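Local coordinates for putative hydrolase (Chloroflexus aurantiacus J-10-fl, PDB 3CMN), which is a putative hydrolase, probably a zincin-like metallopeptidase, captured here as a helical apoenzyme, at residues R199-E204 against F254-A259; Y267-M272 against Q319-V324; M349-N354 against I359-R364. All coordinates share one frame; numbering follows the deposited sequence.

Contact 1 of 3, residues R199-E204 against F254-A259; sequences RTYFRE and FDRIQA
F202 and I257 form the buried apolar side of this contact between two helices, a small touch in which the edge of the F202 ring meets a methyl: CE1 of F202 lies 4.3 Å from CG2 of I257. Their alpha carbons are also the nearest pair across the helices, 7.5 Å apart. Y201 and R256 make the larger and closer contact, where the buried Y201 hydroxyl meets the exposed R256, which forms the solvent side. R256 extends its chain from CG to NE past the end of the Y201 side chain, and NH1 of R256 donates to OH of Y201 over 3.0 Å at 162°. The phenol oxygen lies close to the guanidinium plane, while ring and guanidinium are turned 76° against each other. With CG anti to the backbone N (chi1 175°), the Y201 side chain brings its hydroxyl to the neighbouring helix. A water 2.8 Å from OH of Y201 also donates to the backbone O of R256, so the phenol is tied to one residue both directly and through water. Around the pair, loop residues P343 and L346 pack against Y201, F305 of helix 283-307 touches both F202 and I257, and L205 of helix 197-210 packs against R256 and I257 of helix 248-279.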
loop_
_atom_site.group_PDB
_atom_site.type_symbol
_atom_site.label_atom_id
_atom_site.label_comp_id
_atom_site.label_asym_id
_atom_site.label_seq_id
_atom_site.Cartn_x
_atom_site.Cartn_y
_atom_site.Cartn_z
ATOM N N ARG A 199 3.620 -7.680 -9.582
ATOM C CA ARG A 199 4.720 -6.723 -9.663
ATOM C C ARG A 199 5.271 -6.604 -11.084
ATOM O O ARG A 199 5.682 -5.526 -11.504
ATOM C CB ARG A 199 5.830 -7.093 -8.668
ATOM C CG ARG A 199 5.594 -6.485 -7.282
ATOM C CD ARG A 199 6.508 -7.059 -6.202
ATOM N NE ARG A 199 6.254 -6.432 -4.906
ATOM C CZ ARG A 199 6.624 -6.944 -3.736
ATOM N NH1 ARG A 199 7.271 -8.099 -3.685
ATOM N NH2 ARG A 199 6.329 -6.305 -2.610
ATOM N N THR A 200 5.264 -7.707 -11.827
ATOM C CA THR A 200 5.737 -7.693 -13.204
ATOM C C THR A 200 4.823 -6.754 -13.979
ATOM O O THR A 200 5.285 -5.861 -14.696
ATOM C CB THR A 200 5.653 -9.093 -13.838
ATOM O OG1 THR A 200 6.419 -10.015 -13.056
ATOM C CG2 THR A 200 6.196 -9.072 -15.281
ATOM N N TYR A 201 3.519 -6.963 -13.816
ATOM C CA TYR A 201 2.506 -6.157 -14.477
ATOM C C TYR A 201 2.557 -4.706 -14.016
ATOM O O TYR A 201 2.314 -3.785 -14.805
ATOM C CB TYR A 201 1.121 -6.736 -14.196
ATOM C CG TYR A 201 -0.017 -5.907 -14.745
ATOM C CD1 TYR A 201 -0.125 -5.647 -16.116
ATOM C CD2 TYR A 201 -0.990 -5.384 -13.897
ATOM C CE1 TYR A 201 -1.178 -4.889 -16.623
ATOM C CE2 TYR A 201 -2.044 -4.626 -14.393
ATOM C CZ TYR A 201 -2.137 -4.381 -15.758
ATOM O OH TYR A 201 -3.200 -3.633 -16.232
ATOM N N PHE A 202 2.876 -4.494 -12.744
ATOM C CA PHE A 202 2.956 -3.134 -12.224
ATOM C C PHE A 202 4.202 -2.476 -12.811
ATOM O O PHE A 202 4.177 -1.312 -13.211
ATOM C CB PHE A 202 3.001 -3.140 -10.686
ATOM C CG PHE A 202 2.880 -1.766 -10.066
ATOM C CD1 PHE A 202 2.060 -0.786 -10.640
ATOM C CD2 PHE A 202 3.577 -1.450 -8.905
ATOM C CE1 PHE A 202 1.942 0.485 -10.063
ATOM C CE2 PHE A 202 3.465 -0.174 -8.314
ATOM C CZ PHE A 202 2.649 0.788 -8.896
ATOM N N ARG A 203 5.295 -3.224 -12.888
ATOM C CA ARG A 203 6.504 -2.658 -13.465
ATOM C C ARG A 203 6.264 -2.386 -14.947
ATOM O O ARG A 203 6.788 -1.423 -15.492
ATOM C CB ARG A 203 7.704 -3.589 -13.277
ATOM C CG ARG A 203 8.501 -3.281 -12.029
ATOM C CD ARG A 203 9.809 -4.072 -11.974
ATOM N NE ARG A 203 9.632 -5.438 -11.489
ATOM C CZ ARG A 203 9.385 -5.751 -10.218
ATOM N NH1 ARG A 203 9.290 -4.795 -9.290
ATOM N NH2 ARG A 203 9.209 -7.018 -9.867
ATOM N N GLU A 204 5.461 -3.232 -15.592
ATOM C CA GLU A 204 5.146 -3.049 -17.007
ATOM C C GLU A 204 4.434 -1.716 -17.201
ATOM O O GLU A 204 4.826 -0.916 -18.044
ATOM C CB GLU A 204 4.234 -4.168 -17.523
ATOM C CG GLU A 204 4.889 -5.531 -17.659
ATOM C CD GLU A 204 3.885 -6.628 -17.996
ATOM O OE1 GLU A 204 3.213 -6.536 -19.043
ATOM O OE2 GLU A 204 3.762 -7.585 -17.209
ATOM N N PHE A 254 -2.888 5.155 -17.128
ATOM C CA PHE A 254 -3.391 5.639 -15.850
ATOM C C PHE A 254 -4.597 4.829 -15.412
ATOM O O PHE A 254 -4.688 4.403 -14.261
ATOM C CB PHE A 254 -3.787 7.122 -15.940
ATOM C CG PHE A 254 -2.622 8.062 -16.159
ATOM C CD1 PHE A 254 -1.310 7.603 -16.107
ATOM C CD2 PHE A 254 -2.850 9.413 -16.421
ATOM C CE1 PHE A 254 -0.241 8.468 -16.311
ATOM C CE2 PHE A 254 -1.789 10.291 -16.629
ATOM C CZ PHE A 254 -0.479 9.817 -16.574
ATOM N N ASP A 255 -5.511 4.610 -16.349
ATOM C CA ASP A 255 -6.736 3.865 -16.092
ATOM C C ASP A 255 -6.413 2.510 -15.469
ATOM O O ASP A 255 -7.042 2.100 -14.498
ATOM C CB ASP A 255 -7.493 3.677 -17.405
ATOM C CG ASP A 255 -8.972 3.430 -17.197
ATOM O OD1 ASP A 255 -9.333 2.581 -16.345
ATOM O OD2 ASP A 255 -9.778 4.084 -17.896
ATOM N N ARG A 256 -5.420 1.829 -16.036
ATOM C CA ARG A 256 -4.983 0.522 -15.554
ATOM C C ARG A 256 -4.331 0.594 -14.168
ATOM O O ARG A 256 -4.668 -0.179 -13.274
ATOM C CB ARG A 256 -3.992 -0.107 -16.543
ATOM C CG ARG A 256 -4.633 -0.724 -17.780
ATOM C CD ARG A 256 -3.572 -1.385 -18.648
ATOM N NE ARG A 256 -4.114 -2.010 -19.855
ATOM C CZ ARG A 256 -4.527 -3.273 -19.938
ATOM N NH1 ARG A 256 -4.469 -4.080 -18.881
ATOM N NH2 ARG A 256 -4.990 -3.736 -21.091
ATOM N N ILE A 257 -3.390 1.516 -13.999
ATOM C CA ILE A 257 -2.704 1.685 -12.721
ATOM C C ILE A 257 -3.754 2.002 -11.661
ATOM O O ILE A 257 -3.725 1.453 -10.553
ATOM C CB ILE A 257 -1.678 2.844 -12.782
ATOM C CG1 ILE A 257 -0.552 2.478 -13.748
ATOM C CG2 ILE A 257 -1.119 3.135 -11.381
ATOM C CD1 ILE A 257 0.390 3.621 -14.068
ATOM N N GLN A 258 -4.687 2.878 -12.020
ATOM C CA GLN A 258 -5.756 3.263 -11.120
ATOM C C GLN A 258 -6.644 2.078 -10.761
ATOM O O GLN A 258 -6.971 1.886 -9.590
ATOM C CB GLN A 258 -6.586 4.380 -11.749
ATOM C CG GLN A 258 -5.901 5.734 -11.697
ATOM C CD GLN A 258 -6.617 6.786 -12.520
ATOM O OE1 GLN A 258 -7.847 6.794 -12.602
ATOM N NE2 GLN A 258 -5.850 7.694 -13.120
ATOM N N ALA A 259 -7.030 1.276 -11.752
ATOM C CA ALA A 259 -7.881 0.124 -11.480
ATOM C C ALA A 259 -7.160 -0.932 -10.636
ATOM O O ALA A 259 -7.774 -1.585 -9.808
ATOM C CB ALA A 259 -8.388 -0.481 -12.791
HETATM O O HOH W 1 -4.938 -2.675 -14.195
#

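Contact 2 of 3, residues Y267-M272 against Q319-V324; sequences YGNHVM and QGEAFV
The H270 imidazole carries CG1 of V324 over one face: the methyl sits 4.2 Å from the ring centroid and 28° off the normal, a CH-pi contact centred nearer the CG side of the ring. ND1 of H270 is hydrogen-bonded to OD1 of N325, the residue after V324, which helps fix the rotation of the imidazole. The Y267 ring meets the same methyl obliquely, CD1 of Y267 lying 4.0 Å from CG1 of V324, and it packs edge-to-face with W340. V324 thus serves two aromatic groups with one branch, CG1 anti to the backbone N, while CG2 approaches the backbone of Y267, 3.9 Å from its N. The amide of N269 and the carboxylate of E321 are tilted 49° apart, and their side chains cross at about a right angle.

This is helix-on-helix packing in a mainly helical protein: the axes of the two short segments approach to 8.5 Å and cross at -61°. Helix 248-279 also leans on helix 174-193, which bears an HExxH pattern consistent with the zinc-binding motif of zincins, with no metal bound here; the N269 side chain lies near that pattern without touching it.

On the polar side, E321 stretches beyond CG and lays its carboxylate against the aliphatic part of N269, with CD of E321 3.2 Å from CB of N269. OE1 of E321 also comes within 3.4 Å of ND2 of N269. Y62 of helix 41-63 and I333 of helix 333-336 pack against H270 as well.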
loop_
_atom_site.group_PDB
_atom_site.type_symbol
_atom_site.label_atom_id
_atom_site.label_comp_id
_atom_site.label_asym_id
_atom_site.label_seq_id
_atom_site.Cartn_x
_atom_site.Cartn_y
_atom_site.Cartn_z
ATOM N N TYR A 267 -9.944 -5.256 -2.471
ATOM C CA TYR A 267 -9.844 -6.670 -2.156
ATOM C C TYR A 267 -9.211 -6.806 -0.778
ATOM O O TYR A 267 -9.583 -7.680 0.006
ATOM C CB TYR A 267 -8.980 -7.404 -3.179
ATOM C CG TYR A 267 -9.411 -8.838 -3.364
ATOM C CD1 TYR A 267 -10.233 -9.197 -4.432
ATOM C CD2 TYR A 267 -9.035 -9.829 -2.456
ATOM C CE1 TYR A 267 -10.671 -10.501 -4.602
ATOM C CE2 TYR A 267 -9.470 -11.147 -2.613
ATOM C CZ TYR A 267 -10.294 -11.478 -3.697
ATOM O OH TYR A 267 -10.753 -12.774 -3.890
ATOM N N GLY A 268 -8.242 -5.940 -0.495
ATOM C CA GLY A 268 -7.577 -5.976 0.792
ATOM C C GLY A 268 -8.533 -5.596 1.904
ATOM O O GLY A 268 -8.483 -6.173 2.989
ATOM N N ASN A 269 -9.409 -4.627 1.640
ATOM C CA ASN A 269 -10.373 -4.195 2.646
ATOM C C ASN A 269 -11.455 -5.253 2.837
ATOM O O ASN A 269 -12.134 -5.278 3.862
ATOM C CB ASN A 269 -11.019 -2.854 2.264
ATOM C CG ASN A 269 -10.068 -1.665 2.443
ATOM O OD1 ASN A 269 -9.274 -1.626 3.389
ATOM N ND2 ASN A 269 -10.160 -0.686 1.542
ATOM N N HIS A 270 -11.611 -6.127 1.850
ATOM C CA HIS A 270 -12.608 -7.177 1.937
ATOM C C HIS A 270 -12.097 -8.304 2.823
ATOM O O HIS A 270 -12.845 -8.883 3.612
ATOM C CB HIS A 270 -12.923 -7.745 0.558
ATOM C CG HIS A 270 -13.950 -8.828 0.590
ATOM N ND1 HIS A 270 -15.303 -8.568 0.669
ATOM C CD2 HIS A 270 -13.821 -10.175 0.626
ATOM C CE1 HIS A 270 -15.962 -9.709 0.751
ATOM N NE2 HIS A 270 -15.086 -10.699 0.728
ATOM N N VAL A 271 -10.820 -8.628 2.670
ATOM C CA VAL A 271 -10.205 -9.676 3.463
ATOM C C VAL A 271 -10.168 -9.208 4.923
ATOM O O VAL A 271 -10.251 -10.015 5.843
ATOM C CB VAL A 271 -8.771 -9.975 2.958
ATOM C CG1 VAL A 271 -8.171 -11.130 3.735
ATOM C CG2 VAL A 271 -8.801 -10.304 1.468
ATOM N N MET A 272 -10.049 -7.898 5.124
ATOM C CA MET A 272 -10.024 -7.332 6.469
ATOM C C MET A 272 -11.340 -7.638 7.189
ATOM O O MET A 272 -11.343 -8.117 8.324
ATOM C CB MET A 272 -9.803 -5.815 6.403
ATOM C CG MET A 272 -8.345 -5.409 6.203
ATOM S SD MET A 272 -7.264 -6.240 7.390
ATOM C CE MET A 272 -7.920 -5.568 8.970
ATOM N N GLN A 319 -15.274 2.417 -3.918
ATOM C CA GLN A 319 -15.254 2.255 -5.362
ATOM C C GLN A 319 -14.696 0.855 -5.630
ATOM O O GLN A 319 -15.373 0.001 -6.213
ATOM C CB GLN A 319 -14.357 3.314 -5.992
ATOM C CG GLN A 319 -15.087 4.314 -6.880
ATOM C CD GLN A 319 -14.187 5.450 -7.330
ATOM O OE1 GLN A 319 -13.679 6.215 -6.510
ATOM N NE2 GLN A 319 -13.980 5.561 -8.641
ATOM N N GLY A 320 -13.473 0.619 -5.162
ATOM C CA GLY A 320 -12.849 -0.675 -5.347
ATOM C C GLY A 320 -13.329 -1.719 -4.358
ATOM O O GLY A 320 -13.199 -2.919 -4.608
ATOM N N GLU A 321 -13.892 -1.277 -3.237
ATOM C CA GLU A 321 -14.368 -2.209 -2.217
ATOM C C GLU A 321 -15.785 -2.712 -2.502
ATOM O O GLU A 321 -16.100 -3.877 -2.272
ATOM C CB GLU A 321 -14.320 -1.548 -0.836
ATOM C CG GLU A 321 -13.965 -2.528 0.279
ATOM C CD GLU A 321 -14.054 -1.915 1.658
ATOM O OE1 GLU A 321 -13.504 -0.815 1.861
ATOM O OE2 GLU A 321 -14.665 -2.544 2.544
ATOM N N ALA A 322 -16.630 -1.818 -3.004
ATOM C CA ALA A 322 -18.012 -2.136 -3.343
ATOM C C ALA A 322 -18.006 -3.058 -4.548
ATOM O O ALA A 322 -18.910 -3.879 -4.718
ATOM C CB ALA A 322 -18.784 -0.866 -3.656
ATOM N N PHE A 323 -16.987 -2.918 -5.389
ATOM C CA PHE A 323 -16.854 -3.779 -6.555
ATOM C C PHE A 323 -16.736 -5.203 -6.023
ATOM O O PHE A 323 -17.524 -6.075 -6.369
ATOM C CB PHE A 323 -15.591 -3.423 -7.358
ATOM C CG PHE A 323 -15.188 -4.479 -8.355
ATOM C CD1 PHE A 323 -15.695 -4.471 -9.651
ATOM C CD2 PHE A 323 -14.354 -5.530 -7.971
ATOM C CE1 PHE A 323 -15.380 -5.499 -10.546
ATOM C CE2 PHE A 323 -14.040 -6.555 -8.854
ATOM C CZ PHE A 323 -14.554 -6.539 -10.143
ATOM N N VAL A 324 -15.755 -5.414 -5.155
ATOM C CA VAL A 324 -15.507 -6.727 -4.577
ATOM C C VAL A 324 -16.653 -7.241 -3.709
ATOM O O VAL A 324 -16.952 -8.435 -3.731
ATOM C CB VAL A 324 -14.209 -6.724 -3.740
ATOM C CG1 VAL A 324 -13.931 -8.117 -3.205
ATOM C CG2 VAL A 324 -13.043 -6.256 -4.594
#

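Contact 3 of 3, residues M349-N354 against I359-R364; sequences MDEIRN and IVRMDR
E351 and R361 carry the whole contact through a two-pronged salt bridge. The guanidinium presents its NE side, using two nitrogens for two oxygens. NE of R361 donates to OE2 of E351 over 2.6 Å and nearly straight (173°), in the guanidinium plane and onto the syn lone pair. The second bond, from NH2 of R361 to OE1 of E351, is 3.0 Å long and more bent at 141°, with the oxygen tilted from the guanidinium plane. A 35° twist between carboxylate and guanidinium accompanies this uneven grip. R361 turns its end round through a bend at chi3, whereas E351 runs out extended beyond CG.

Architecturally, the pair joins consecutive short helices at the end of the modelled chain, 349-353 and 355-363, across the break at N354, where the backbone leaves helical geometry.

Further hydrogen bonds hold both charged groups in place. OE1 of E351 also accepts from N of S348, just before its own helix, while NH1 of R361 donates to O of E344 and NH2 weakly to O of L346. The arginine is therefore anchored to the preceding loop as well as to the acid. Within helix 349-353, NH2 of R353 makes a weak salt-bridging bond with OD1 of D350, at 2.7 Å.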
loop_
_atom_site.group_PDB
_atom_site.type_symbol
_atom_site.label_atom_id
_atom_site.label_comp_id
_atom_site.label_asym_id
_atom_site.label_seq_id
_atom_site.Cartn_x
_atom_site.Cartn_y
_atom_site.Cartn_z
ATOM N N MET A 349 -11.712 0.596 -14.707
ATOM C CA MET A 349 -12.292 1.505 -13.731
ATOM C C MET A 349 -13.807 1.438 -13.896
ATOM O O MET A 349 -14.557 1.525 -12.926
ATOM C CB MET A 349 -11.776 2.935 -13.936
ATOM C CG MET A 349 -10.484 3.224 -13.176
ATOM S SD MET A 349 -10.605 2.843 -11.402
ATOM C CE MET A 349 -11.985 3.835 -10.971
ATOM N N ASP A 350 -14.247 1.253 -15.135
ATOM C CA ASP A 350 -15.671 1.132 -15.440
ATOM C C ASP A 350 -16.277 -0.078 -14.741
ATOM O O ASP A 350 -17.299 0.036 -14.063
ATOM C CB ASP A 350 -15.882 0.992 -16.945
ATOM C CG ASP A 350 -16.080 2.326 -17.628
ATOM O OD1 ASP A 350 -17.012 3.060 -17.230
ATOM O OD2 ASP A 350 -15.308 2.643 -18.556
ATOM N N GLU A 351 -15.642 -1.238 -14.906
ATOM C CA GLU A 351 -16.130 -2.465 -14.281
ATOM C C GLU A 351 -16.164 -2.309 -12.764
ATOM O O GLU A 351 -17.013 -2.890 -12.095
ATOM C CB GLU A 351 -15.255 -3.651 -14.704
ATOM C CG GLU A 351 -15.392 -3.960 -16.191
ATOM C CD GLU A 351 -14.410 -5.004 -16.694
ATOM O OE1 GLU A 351 -13.185 -4.784 -16.569
ATOM O OE2 GLU A 351 -14.862 -6.045 -17.222
ATOM N N ILE A 352 -15.246 -1.517 -12.221
ATOM C CA ILE A 352 -15.219 -1.280 -10.786
ATOM C C ILE A 352 -16.470 -0.491 -10.400
ATOM O O ILE A 352 -17.016 -0.666 -9.307
ATOM C CB ILE A 352 -13.930 -0.508 -10.375
ATOM C CG1 ILE A 352 -12.843 -1.513 -10.001
ATOM C CG2 ILE A 352 -14.200 0.443 -9.209
ATOM C CD1 ILE A 352 -11.504 -0.889 -9.703
ATOM N N ARG A 353 -16.930 0.362 -11.311
ATOM C CA ARG A 353 -18.116 1.178 -11.072
ATOM C C ARG A 353 -19.381 0.368 -11.308
ATOM O O ARG A 353 -20.453 0.683 -10.777
ATOM C CB ARG A 353 -18.099 2.405 -11.981
ATOM C CG ARG A 353 -16.976 3.377 -11.652
ATOM C CD ARG A 353 -17.168 4.712 -12.335
ATOM N NE ARG A 353 -16.897 4.677 -13.766
ATOM C CZ ARG A 353 -15.681 4.564 -14.293
ATOM N NH1 ARG A 353 -14.622 4.469 -13.501
ATOM N NH2 ARG A 353 -15.521 4.566 -15.611
ATOM N N ASN A 354 -19.254 -0.680 -12.112
ATOM C CA ASN A 354 -20.374 -1.561 -12.405
ATOM C C ASN A 354 -19.815 -2.971 -12.481
ATOM O O ASN A 354 -19.429 -3.445 -13.548
ATOM C CB ASN A 354 -21.051 -1.170 -13.722
ATOM C CG ASN A 354 -20.167 -0.317 -14.608
ATOM O OD1 ASN A 354 -19.777 0.793 -14.233
ATOM N ND2 ASN A 354 -19.847 -0.827 -15.794
ATOM N N ILE A 359 -18.496 -9.428 -14.020
ATOM C CA ILE A 359 -19.003 -10.771 -13.774
ATOM C C ILE A 359 -19.342 -11.438 -15.100
ATOM O O ILE A 359 -19.011 -12.602 -15.324
ATOM C CB ILE A 359 -20.232 -10.730 -12.822
ATOM C CG1 ILE A 359 -19.782 -10.204 -11.454
ATOM C CG2 ILE A 359 -20.855 -12.122 -12.669
ATOM C CD1 ILE A 359 -20.867 -10.185 -10.395
ATOM N N VAL A 360 -19.964 -10.678 -15.993
ATOM C CA VAL A 360 -20.319 -11.189 -17.303
ATOM C C VAL A 360 -19.054 -11.547 -18.089
ATOM O O VAL A 360 -18.931 -12.657 -18.615
ATOM C CB VAL A 360 -21.144 -10.144 -18.088
ATOM C CG1 VAL A 360 -21.388 -10.614 -19.504
ATOM C CG2 VAL A 360 -22.462 -9.908 -17.389
ATOM N N ARG A 361 -18.109 -10.612 -18.156
ATOM C CA ARG A 361 -16.864 -10.851 -18.880
ATOM C C ARG A 361 -16.114 -12.080 -18.365
ATOM O O ARG A 361 -15.506 -12.809 -19.153
ATOM C CB ARG A 361 -15.952 -9.620 -18.803
ATOM C CG ARG A 361 -14.654 -9.749 -19.609
ATOM C CD ARG A 361 -13.975 -8.392 -19.814
ATOM N NE ARG A 361 -13.462 -7.801 -18.580
ATOM C CZ ARG A 361 -12.257 -8.049 -18.062
ATOM N NH1 ARG A 361 -11.412 -8.888 -18.661
ATOM N NH2 ARG A 361 -11.887 -7.448 -16.939
ATOM N N MET A 362 -16.140 -12.314 -17.052
ATOM C CA MET A 362 -15.444 -13.477 -16.505
ATOM C C MET A 362 -16.149 -14.751 -16.936
ATOM O O MET A 362 -15.509 -15.787 -17.099
ATOM C CB MET A 362 -15.370 -13.433 -14.970
ATOM C CG MET A 362 -14.371 -12.418 -14.379
ATOM S SD MET A 362 -12.721 -12.435 -15.092
ATOM C CE MET A 362 -12.029 -13.702 -14.371
ATOM N N ASP A 363 -17.468 -14.659 -17.113
ATOM C CA ASP A 363 -18.295 -15.785 -17.537
ATOM C C ASP A 363 -17.959 -16.223 -18.947
ATOM O O ASP A 363 -17.956 -17.414 -19.251
ATOM C CB ASP A 363 -19.778 -15.415 -17.484
ATOM C CG ASP A 363 -20.349 -15.520 -16.096
ATOM O OD1 ASP A 363 -19.677 -16.128 -15.244
ATOM O OD2 ASP A 363 -21.472 -15.010 -15.863
ATOM N N ARG A 364 -17.691 -15.248 -19.807
ATOM C CA ARG A 364 -17.359 -15.515 -21.192
ATOM C C ARG A 364 -15.982 -16.132 -21.339
ATOM O O ARG A 364 -15.607 -16.565 -22.428
ATOM C CB ARG A 364 -17.467 -14.223 -22.000
ATOM C CG ARG A 364 -18.891 -13.728 -22.015
ATOM C CD ARG A 364 -19.090 -12.357 -22.632
ATOM N NE ARG A 364 -20.488 -11.962 -22.450
ATOM C CZ ARG A 364 -20.983 -10.756 -22.717
ATOM N NH1 ARG A 364 -20.200 -9.790 -23.189
ATOM N NH2 ARG A 364 -22.275 -10.514 -22.515
#

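How the contacts relate
The three contacts follow one another along the chain, each closing before the next opens. Contacts 1 and 2 share helix 248-279, their centres about 18 Å apart and their nearest atoms about 7 Å apart without touching. Contact 3 lies about 18 Å from contact 1 and 15 Å from contact 2, centre to centre, and touches both: M349 and I352 pack on D255 and A259 of helix 248-279, and also meet Q319 and F323 of helix 319-331. The short helix 349-353 thus packs against both of these helices. The example illustrates a helical fold in which contacts 1 and 2 join helices distant in sequence, contact 3 is local, and polar bonds supplement apolar packing.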